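Local coordinates for ferritin (Ulva pertusa, PDB 3VNX), which probably oxidises ferrous iron and stores it as mineral inside a hollow shell of 24 subunits, at residues Val8-Pro11 and Phe12-Val15; Phe75-Phe78 and Phe79-Ser83; Met94-Gln97 and Thr98-Gly102. All coordinates share one frame; numbering follows the deposited sequence.

How the contacts relate
Contact 2 lies near the start of helix 73-99 of the four-helix bundle, and contact 3 at its C-terminal end and the turn beyond. Their centres are about 28 Å apart and their nearest atoms about 12 Å, on opposite sides of the chain's centre. The side chain of A82 in contact 2 is about 10 Å from a bound calcium ion, that of Y96 in contact 3 about 11 Å from one. Contact 1 probably belongs to the N-terminal extension, its centre about 42 Å from that of the chain. Its centre is about 28 Å from contact 3's and about 55 Å from contact 2's. Contacts 1 and 3 touch one neighbouring subunit; contacts 2 and 3 touch another.

Contact 1: residues Val8-Pro11 and Phe12-Val15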
ATOM      1  N   VAL A   8      52.635 -28.655 -23.794  1.00 79.31           N
ATOM      2  CA  VAL A   8      52.444 -28.854 -25.230  1.00 86.62           C
ATOM      3  C   VAL A   8      51.658 -27.690 -25.848  1.00 96.90           C
ATOM      4  O   VAL A   8      51.600 -27.537 -27.079  1.00 92.40           O
ATOM      5  CB  VAL A   8      51.793 -30.233 -25.550  1.00 84.19           C
ATOM      6  CG1 VAL A   8      51.208 -30.264 -26.971  1.00 82.97           C
ATOM      7  CG2 VAL A   8      52.812 -31.354 -25.353  1.00 77.86           C
ATOM      8  N   PHE A   9      51.061 -26.862 -24.992  1.00 92.05           N
ATOM      9  CA  PHE A   9      50.536 -25.577 -25.449  1.00 72.49           C
ATOM     10  C   PHE A   9      51.315 -24.428 -24.815  1.00 76.78           C
ATOM     11  O   PHE A   9      51.223 -24.171 -23.606  1.00 72.71           O
ATOM     12  CB  PHE A   9      49.031 -25.437 -25.217  1.00 68.63           C
ATOM     13  CG  PHE A   9      48.449 -24.162 -25.783  1.00 65.20           C
ATOM     14  CD1 PHE A   9      47.735 -23.278 -24.969  1.00 61.43           C
ATOM     15  CD2 PHE A   9      48.644 -23.831 -27.118  1.00 60.66           C
ATOM     16  CE1 PHE A   9      47.202 -22.088 -25.487  1.00 57.16           C
ATOM     17  CE2 PHE A   9      48.121 -22.655 -27.647  1.00 59.31           C
ATOM     18  CZ  PHE A   9      47.395 -21.777 -26.826  1.00 60.92           C
ATOM     19  N   GLN A  10      52.111 -23.770 -25.651  1.00 78.99           N
ATOM     20  CA  GLN A  10      52.901 -22.619 -25.253  1.00 73.13           C
ATOM     21  C   GLN A  10      52.306 -21.406 -25.944  1.00 71.08           C
ATOM     22  O   GLN A  10      52.668 -21.076 -27.076  1.00 66.30           O
ATOM     23  CB  GLN A  10      54.363 -22.803 -25.656  1.00 81.05           C
ATOM     24  CG  GLN A  10      55.362 -22.187 -24.675  1.00 89.56           C
ATOM     25  CD  GLN A  10      55.486 -22.986 -23.378  1.00 92.38           C
ATOM     26  OE1 GLN A  10      56.306 -22.668 -22.511  1.00 90.12           O
ATOM     27  NE2 GLN A  10      54.672 -24.029 -23.244  1.00 91.60           N
ATOM     28  N   PRO A  11      51.364 -20.753 -25.263  1.00 68.16           N
ATOM     29  CA  PRO A  11      50.615 -19.603 -25.761  1.00 61.62           C
ATOM     30  C   PRO A  11      51.528 -18.494 -26.254  1.00 55.81           C
ATOM     31  O   PRO A  11      51.255 -17.893 -27.288  1.00 58.21           O
ATOM     32  CB  PRO A  11      49.853 -19.128 -24.519  1.00 59.61           C
ATOM     33  CG  PRO A  11      50.567 -19.755 -23.355  1.00 55.55           C
ATOM     34  CD  PRO A  11      51.015 -21.067 -23.870  1.00 65.42           C
ATOM     35  N   PHE A  12      52.599 -18.220 -25.524  1.00 55.40           N
ATOM     36  CA  PHE A  12      53.459 -17.102 -25.887  1.00 59.23           C
ATOM     37  C   PHE A  12      54.356 -17.383 -27.082  1.00 60.16           C
ATOM     38  O   PHE A  12      54.809 -16.455 -27.749  1.00 62.41           O
ATOM     39  CB  PHE A  12      54.269 -16.622 -24.690  1.00 57.97           C
ATOM     40  CG  PHE A  12      53.421 -16.087 -23.584  1.00 49.57           C
ATOM     41  CD1 PHE A  12      52.997 -14.774 -23.600  1.00 52.40           C
ATOM     42  CD2 PHE A  12      53.025 -16.905 -22.541  1.00 56.12           C
ATOM     43  CE1 PHE A  12      52.198 -14.271 -22.571  1.00 56.43           C
ATOM     44  CE2 PHE A  12      52.230 -16.417 -21.513  1.00 56.61           C
ATOM     45  CZ  PHE A  12      51.815 -15.097 -21.529  1.00 51.15           C
ATOM     46  N   SER A  13      54.615 -18.650 -27.368  1.00 59.59           N
ATOM     47  CA  SER A  13      55.332 -18.944 -28.598  1.00 65.52           C
ATOM     48  C   SER A  13      54.314 -18.915 -29.727  1.00 56.52           C
ATOM     49  O   SER A  13      54.517 -18.236 -30.724  1.00 56.64           O
ATOM     50  CB  SER A  13      56.090 -20.273 -28.525  1.00 56.88           C
ATOM     51  OG  SER A  13      55.214 -21.372 -28.665  1.00 77.97           O
ATOM     52  N   GLU A  14      53.194 -19.605 -29.532  1.00 57.93           N
ATOM     53  CA  GLU A  14      52.149 -19.710 -30.558  1.00 58.78           C
ATOM     54  C   GLU A  14      51.526 -18.379 -31.007  1.00 54.84           C
ATOM     55  O   GLU A  14      50.941 -18.294 -32.088  1.00 51.55           O
ATOM     56  CB  GLU A  14      51.026 -20.643 -30.089  1.00 55.69           C
ATOM     57  CG  GLU A  14      51.439 -22.083 -29.832  1.00 61.98           C
ATOM     58  CD  GLU A  14      50.355 -23.077 -30.244  1.00 67.17           C
ATOM     59  OE1 GLU A  14      50.260 -24.162 -29.626  1.00 66.66           O
ATOM     60  OE2 GLU A  14      49.591 -22.771 -31.189  1.00 57.18           O
ATOM     61  N   VAL A  15      51.626 -17.347 -30.178  1.00 56.99           N
ATOM     62  CA  VAL A  15      50.922 -16.099 -30.467  1.00 56.55           C
ATOM     63  C   VAL A  15      51.818 -15.099 -31.182  1.00 59.73           C
ATOM     64  O   VAL A  15      51.378 -14.007 -31.549  1.00 53.09           O
ATOM     65  CB  VAL A  15      50.373 -15.447 -29.185  1.00 57.64           C
ATOM     66  CG1 VAL A  15      51.511 -14.827 -28.382  1.00 55.23           C
ATOM     67  CG2 VAL A  15      49.298 -14.402 -29.530  1.00 56.34           C
TER
HETATM   68  O   HOH W   1      52.460 -24.588 -27.951  1.00 73.46           O
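F9 presents its ring edge to E14, and V8 just before it is linked to E14 indirectly, by a water. The V8 carbonyl O accepts from this water, which also donates to E14 OE1 at 2.8 Å. The Q10 backbone N donates to the same water, so one molecule ties three residues together. F9 has its CG swung away from the backbone N (chi1 -175°), which brings the ring edge up to the E14 carboxylate. There E14 OE1 lies 3.0 Å from F9 CD2. Lying in the ring plane, the oxygen faces the C-H rim, which is probably weakly positive; the carboxylate plane is turned about 80° from the ring. One face of the F9 ring has the P11 N above its centre. Q10 is the N-cap residue, and its carbonyl carries most of the polar contact. Q10 O takes a nearly straight bond from E14 N at 2.9 Å, arriving close to the line of the C=O bond. S13 OG gives a second bond to Q10 O at 3.0 Å, tilted 20° from the carbonyl plane. A weak bond from S13 N is added to these. The end of the Q10 side chain leads away, while its CB stays 3.4 Å from S13 OG. P11 starts the helix. Its CG packs obliquely on F12 CD2 at 3.9 Å, and its O receives a weak bond from V15 N. A second subunit borders this turn: its N49 packs against F9 and its T53 against P11. The arrangement is a short helical turn opened by an N-cap and a proline at the first helical position. It probably belongs to the extension peptide of plant ferritin, laid here against a neighbouring subunit of the shell.

Contact 2: residues Phe75-Phe78 and Phe79-Ser83; sequences FAKF and FKEAS
F78 and F79 form the aromatic centre of this helical turn. They make a T-shaped pair, with ring centroids 5.2 Å apart and planes at 83°. The edge of F78 is turned to one face of F79. F78 CD2 stands 3.8 Å above that face, displaced toward the rim. The two rings are neighbours in sequence, and their first torsions make the meeting possible. The F78 ring is carried away from its own N (chi1 178°), whereas F79 CG is trans to the carbonyl carbon. F75 adds a looser apolar contact, its CD1 lying 4.5 Å from F79 CE2. In this pair F79 CE2 is at the edge of the F75 ring. K77 and E81 make a salt bridge one turn apart. K77 NZ is 2.7 Å from E81 OE2, which it meets on the syn side, 24° out of the carboxylate plane. The K77 chain runs straight until its last bend, which turns the ammonium group toward the acid. E81 has two deposited conformers, so the bridge describes the given one. Behind these side chains is the backbone ladder of the helix. F79 N, K80 N, E81 N and A82 N donate to the carbonyls of F75, A76, K77 and F78, and these bonds fix the side-chain spacing. K77 NZ is also bonded to G200 O, and K80 NZ forms a salt bridge with D84. This is a helical turn with i to i+4 pairing: its aromatic face is turned into the four-helix bundle of the ferritin subunit, and the charged K77-E81 pair is on a partly exposed side. Within the bundle, F75, F78 and F79 share M128 of helix 123-151, F75 and F78 also touch L199 of helix 155-201, and F79, K80 and A82 lie along helix 38-66.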
ATOM      1  N   PHE A  75      -2.727  -1.294 -44.846  1.00 35.39           N
ATOM      2  CA  PHE A  75      -1.701  -1.766 -45.771  1.00 41.28           C
ATOM      3  C   PHE A  75      -0.527  -0.782 -45.720  1.00 43.86           C
ATOM      4  O   PHE A  75       0.655  -1.184 -45.728  1.00 36.04           O
ATOM      5  CB  PHE A  75      -2.259  -1.882 -47.205  1.00 45.68           C
ATOM      6  CG  PHE A  75      -3.083  -3.134 -47.451  1.00 49.05           C
ATOM      7  CD1 PHE A  75      -2.531  -4.228 -48.109  1.00 44.31           C
ATOM      8  CD2 PHE A  75      -4.400  -3.215 -47.031  1.00 40.62           C
ATOM      9  CE1 PHE A  75      -3.268  -5.363 -48.332  1.00 31.81           C
ATOM     10  CE2 PHE A  75      -5.146  -4.350 -47.248  1.00 35.03           C
ATOM     11  CZ  PHE A  75      -4.581  -5.428 -47.894  1.00 43.92           C
ATOM     12  N   ALA A  76      -0.854   0.508 -45.642  1.00 34.11           N
ATOM     13  CA  ALA A  76       0.185   1.525 -45.582  1.00 44.02           C
ATOM     14  C   ALA A  76       1.078   1.325 -44.351  1.00 44.17           C
ATOM     15  O   ALA A  76       2.307   1.404 -44.436  1.00 42.39           O
ATOM     16  CB  ALA A  76      -0.411   2.931 -45.611  1.00 32.75           C
ATOM     17  N   LYS A  77       0.461   1.057 -43.208  1.00 41.44           N
ATOM     18  CA  LYS A  77       1.215   0.876 -41.972  1.00 42.01           C
ATOM     19  C   LYS A  77       2.094  -0.359 -42.102  1.00 45.34           C
ATOM     20  O   LYS A  77       3.306  -0.340 -41.793  1.00 38.21           O
ATOM     21  CB  LYS A  77       0.251   0.744 -40.795  1.00 39.45           C
ATOM     22  CG  LYS A  77       0.871   0.385 -39.458  1.00 54.03           C
ATOM     23  CD  LYS A  77      -0.169   0.538 -38.320  1.00 60.24           C
ATOM     24  CE  LYS A  77       0.351   0.008 -36.976  1.00 66.85           C
ATOM     25  NZ  LYS A  77       0.659  -1.461 -37.009  1.00 80.32           N
ATOM     26  N   PHE A  78       1.471  -1.430 -42.582  1.00 39.14           N
ATOM     27  CA  PHE A  78       2.173  -2.680 -42.825  1.00 43.62           C
ATOM     28  C   PHE A  78       3.444  -2.471 -43.651  1.00 44.63           C
ATOM     29  O   PHE A  78       4.506  -3.014 -43.335  1.00 40.32           O
ATOM     30  CB  PHE A  78       1.260  -3.670 -43.544  1.00 39.92           C
ATOM     31  CG  PHE A  78       1.928  -4.967 -43.862  1.00 49.18           C
ATOM     32  CD1 PHE A  78       1.949  -5.996 -42.926  1.00 51.68           C
ATOM     33  CD2 PHE A  78       2.552  -5.159 -45.093  1.00 44.69           C
ATOM     34  CE1 PHE A  78       2.568  -7.200 -43.208  1.00 55.09           C
ATOM     35  CE2 PHE A  78       3.169  -6.355 -45.390  1.00 52.54           C
ATOM     36  CZ  PHE A  78       3.179  -7.388 -44.443  1.00 58.64           C
ATOM     37  N   PHE A  79       3.344  -1.678 -44.712  1.00 40.27           N
ATOM     38  CA  PHE A  79       4.513  -1.491 -45.549  1.00 45.00           C
ATOM     39  C   PHE A  79       5.556  -0.565 -44.945  1.00 42.99           C
ATOM     40  O   PHE A  79       6.751  -0.764 -45.158  1.00 44.09           O
ATOM     41  CB  PHE A  79       4.132  -1.098 -46.976  1.00 47.06           C
ATOM     42  CG  PHE A  79       3.563  -2.233 -47.754  1.00 48.02           C
ATOM     43  CD1 PHE A  79       4.316  -3.384 -47.955  1.00 50.73           C
ATOM     44  CD2 PHE A  79       2.276  -2.174 -48.257  1.00 45.75           C
ATOM     45  CE1 PHE A  79       3.804  -4.459 -48.660  1.00 45.93           C
ATOM     46  CE2 PHE A  79       1.749  -3.246 -48.969  1.00 51.67           C
ATOM     47  CZ  PHE A  79       2.515  -4.386 -49.175  1.00 53.54           C
ATOM     48  N   LYS A  80       5.121   0.438 -44.192  1.00 39.36           N
ATOM     49  CA  LYS A  80       6.098   1.268 -43.506  1.00 45.37           C
ATOM     50  C   LYS A  80       6.917   0.399 -42.549  1.00 44.85           C
ATOM     51  O   LYS A  80       8.147   0.511 -42.497  1.00 44.78           O
ATOM     52  CB  LYS A  80       5.443   2.441 -42.767  1.00 38.18           C
ATOM     53  CG  LYS A  80       6.430   3.260 -41.919  1.00 46.44           C
ATOM     54  CD  LYS A  80       7.673   3.685 -42.725  1.00 46.48           C
ATOM     55  CE  LYS A  80       8.450   4.817 -42.041  1.00 47.17           C
ATOM     56  NZ  LYS A  80       9.008   4.433 -40.713  1.00 48.99           N
ATOM     57  N   GLU A  81       6.240  -0.477 -41.806  1.00 48.24           N
ATOM     58  CA  GLU A  81       6.921  -1.362 -40.870  0.59 43.66           C
ATOM     59  C   GLU A  81       7.845  -2.325 -41.616  1.00 46.45           C
ATOM     60  O   GLU A  81       9.014  -2.484 -41.262  1.00 43.67           O
ATOM     61  CB  GLU A  81       5.900  -2.116 -40.016  0.59 45.67           C
ATOM     62  CG  GLU A  81       5.136  -1.199 -39.064  0.59 50.93           C
ATOM     63  CD  GLU A  81       3.907  -1.848 -38.452  0.59 56.25           C
ATOM     64  OE1 GLU A  81       3.498  -2.940 -38.912  0.59 53.97           O
ATOM     65  OE2 GLU A  81       3.346  -1.248 -37.509  0.59 57.52           O
ATOM     66  N   ALA A  82       7.324  -2.964 -42.660  1.00 46.34           N
ATOM     67  CA  ALA A  82       8.177  -3.838 -43.460  1.00 48.27           C
ATOM     68  C   ALA A  82       9.406  -3.058 -43.939  1.00 49.02           C
ATOM     69  O   ALA A  82      10.524  -3.593 -43.939  1.00 48.94           O
ATOM     70  CB  ALA A  82       7.412  -4.446 -44.638  1.00 33.74           C
ATOM     71  N   SER A  83       9.210  -1.791 -44.314  1.00 35.26           N
ATOM     72  CA  SER A  83      10.338  -0.970 -44.751  1.00 44.91           C
ATOM     73  C   SER A  83      11.361  -0.726 -43.630  1.00 46.44           C
ATOM     74  O   SER A  83      12.567  -0.918 -43.824  1.00 41.29           O
ATOM     75  CB  SER A  83       9.881   0.350 -45.369  1.00 38.72           C
ATOM     76  OG  SER A  83      11.016   1.145 -45.674  1.00 40.64           O
TER

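Contact 3: residues Met94-Gln97 and Thr98-Gly102; sequences MDYQ and TKRGG
Y96 and R100 lie side by side, pointing the same way, because their first torsions differ. Y96 holds its ring far from its own N (chi1 -163°), while in R100 it is the carbonyl carbon that CG is turned from (chi1 -74°). Two further bends fold the arginine chain along the ring. R100 CG comes 3.3 Å from Y96 CE2, obliquely to the ring. The guanidinium plane is perpendicular to the ring and receives Y96 OH at its edge. The NH1 bond to that hydroxyl is weak, at 3.4 Å. The stronger partner of R100 NH1 is D154, in a salt bridge. D95 and K99 make a weak, long salt bridge (K99 NZ to D95 OD2, 3.5 Å); K99 NZ also has a weak ion pair with D171 of a neighbouring subunit. A water bonded to D95 O at 2.9 Å also binds T98 OG1. G102 N bonds weakly to Q97 O and G101 N weakly to T98 O, closing a Schellman motif. Q97 OE1 is bonded to Y36 OH. The ion pairing with D154 probably balances the buried arginine's charge, and the Schellman bonds use backbone groups that the ending helix would otherwise leave without helical partners.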
ATOM      1  N   MET A  94      25.493  -4.877 -41.954  1.00 38.84           N
ATOM      2  CA  MET A  94      26.582  -3.913 -41.852  1.00 44.95           C
ATOM      3  C   MET A  94      27.318  -4.109 -40.540  1.00 40.10           C
ATOM      4  O   MET A  94      28.556  -4.093 -40.486  1.00 39.03           O
ATOM      5  CB  MET A  94      26.039  -2.488 -41.981  1.00 39.36           C
ATOM      6  CG  MET A  94      25.285  -2.273 -43.293  1.00 41.39           C
ATOM      7  SD  MET A  94      24.260  -0.798 -43.363  1.00 43.89           S
ATOM      8  CE  MET A  94      25.510   0.488 -43.161  1.00 43.18           C
ATOM      9  N   ASP A  95      26.547  -4.323 -39.485  1.00 40.26           N
ATOM     10  CA  ASP A  95      27.119  -4.585 -38.177  1.00 33.97           C
ATOM     11  C   ASP A  95      28.037  -5.818 -38.199  1.00 40.25           C
ATOM     12  O   ASP A  95      29.156  -5.791 -37.682  1.00 37.88           O
ATOM     13  CB  ASP A  95      25.999  -4.757 -37.159  1.00 39.40           C
ATOM     14  CG  ASP A  95      26.506  -5.223 -35.807  1.00 48.70           C
ATOM     15  OD1 ASP A  95      27.284  -4.480 -35.164  1.00 53.29           O
ATOM     16  OD2 ASP A  95      26.126  -6.336 -35.386  1.00 45.48           O
ATOM     17  N   TYR A  96      27.577  -6.901 -38.807  1.00 38.22           N
ATOM     18  CA  TYR A  96      28.431  -8.077 -38.897  1.00 46.28           C
ATOM     19  C   TYR A  96      29.682  -7.774 -39.715  1.00 44.47           C
ATOM     20  O   TYR A  96      30.778  -8.227 -39.366  1.00 42.79           O
ATOM     21  CB  TYR A  96      27.690  -9.296 -39.475  1.00 41.38           C
ATOM     22  CG  TYR A  96      28.423 -10.589 -39.187  1.00 46.10           C
ATOM     23  CD1 TYR A  96      28.369 -11.163 -37.913  1.00 42.36           C
ATOM     24  CD2 TYR A  96      29.203 -11.228 -40.176  1.00 39.07           C
ATOM     25  CE1 TYR A  96      29.061 -12.342 -37.612  1.00 45.38           C
ATOM     26  CE2 TYR A  96      29.901 -12.417 -39.886  1.00 42.11           C
ATOM     27  CZ  TYR A  96      29.821 -12.967 -38.600  1.00 42.68           C
ATOM     28  OH  TYR A  96      30.482 -14.130 -38.282  1.00 47.98           O
ATOM     29  N   GLN A  97      29.511  -7.006 -40.794  1.00 38.98           N
ATOM     30  CA  GLN A  97      30.620  -6.676 -41.685  1.00 41.89           C
ATOM     31  C   GLN A  97      31.784  -6.074 -40.902  1.00 43.88           C
ATOM     32  O   GLN A  97      32.910  -6.575 -40.962  1.00 40.58           O
ATOM     33  CB  GLN A  97      30.178  -5.718 -42.791  1.00 37.18           C
ATOM     34  CG  GLN A  97      31.261  -5.439 -43.825  1.00 46.46           C
ATOM     35  CD  GLN A  97      31.422  -6.576 -44.843  1.00 52.27           C
ATOM     36  OE1 GLN A  97      31.984  -7.636 -44.533  1.00 47.59           O
ATOM     37  NE2 GLN A  97      30.922  -6.352 -46.069  1.00 44.78           N
ATOM     38  N   THR A  98      31.506  -5.008 -40.156  1.00 38.63           N
ATOM     39  CA  THR A  98      32.554  -4.347 -39.391  1.00 42.03           C
ATOM     40  C   THR A  98      32.937  -5.143 -38.137  1.00 49.89           C
ATOM     41  O   THR A  98      34.047  -5.019 -37.611  1.00 46.19           O
ATOM     42  CB  THR A  98      32.167  -2.909 -39.054  1.00 41.63           C
ATOM     43  OG1 THR A  98      30.798  -2.874 -38.635  1.00 48.25           O
ATOM     44  CG2 THR A  98      32.327  -2.034 -40.301  1.00 46.83           C
ATOM     45  N   LYS A  99      32.015  -5.974 -37.669  1.00 38.27           N
ATOM     46  CA  LYS A  99      32.338  -6.913 -36.618  1.00 43.32           C
ATOM     47  C   LYS A  99      33.495  -7.833 -37.055  1.00 48.93           C
ATOM     48  O   LYS A  99      34.407  -8.092 -36.275  1.00 48.03           O
ATOM     49  CB  LYS A  99      31.099  -7.727 -36.216  1.00 46.30           C
ATOM     50  CG  LYS A  99      31.231  -8.463 -34.872  1.00 55.14           C
ATOM     51  CD  LYS A  99      29.927  -9.162 -34.448  1.00 55.49           C
ATOM     52  CE  LYS A  99      28.977  -8.203 -33.732  1.00 57.99           C
ATOM     53  NZ  LYS A  99      27.629  -8.815 -33.452  1.00 52.69           N
ATOM     54  N   ARG A 100      33.466  -8.318 -38.297  1.00 46.31           N
ATOM     55  CA  ARG A 100      34.465  -9.293 -38.747  1.00 47.21           C
ATOM     56  C   ARG A 100      35.712  -8.661 -39.363  1.00 51.05           C
ATOM     57  O   ARG A 100      36.607  -9.375 -39.815  1.00 50.25           O
ATOM     58  CB  ARG A 100      33.862 -10.283 -39.757  1.00 46.85           C
ATOM     59  CG  ARG A 100      32.930 -11.346 -39.165  1.00 39.29           C
ATOM     60  CD  ARG A 100      33.663 -12.361 -38.279  1.00 44.45           C
ATOM     61  NE  ARG A 100      34.743 -13.059 -38.987  1.00 54.33           N
ATOM     62  CZ  ARG A 100      34.580 -14.127 -39.771  1.00 49.57           C
ATOM     63  NH1 ARG A 100      33.369 -14.639 -39.959  1.00 41.98           N
ATOM     64  NH2 ARG A 100      35.634 -14.688 -40.362  1.00 44.58           N
ATOM     65  N   GLY A 101      35.763  -7.331 -39.389  1.00 54.10           N
ATOM     66  CA  GLY A 101      36.894  -6.618 -39.957  1.00 46.82           C
ATOM     67  C   GLY A 101      36.662  -6.209 -41.408  1.00 47.34           C
ATOM     68  O   GLY A 101      37.469  -5.496 -41.990  1.00 48.78           O
ATOM     69  N   GLY A 102      35.571  -6.669 -42.004  1.00 43.15           N
ATOM     70  CA  GLY A 102      35.231  -6.257 -43.354  1.00 47.62           C
ATOM     71  C   GLY A 102      34.814  -4.798 -43.417  1.00 44.56           C
ATOM     72  O   GLY A 102      34.578  -4.175 -42.387  1.00 49.92           O
TER
HETATM   73  O   HOH W   2      30.341  -3.822 -35.917  1.00 42.78           O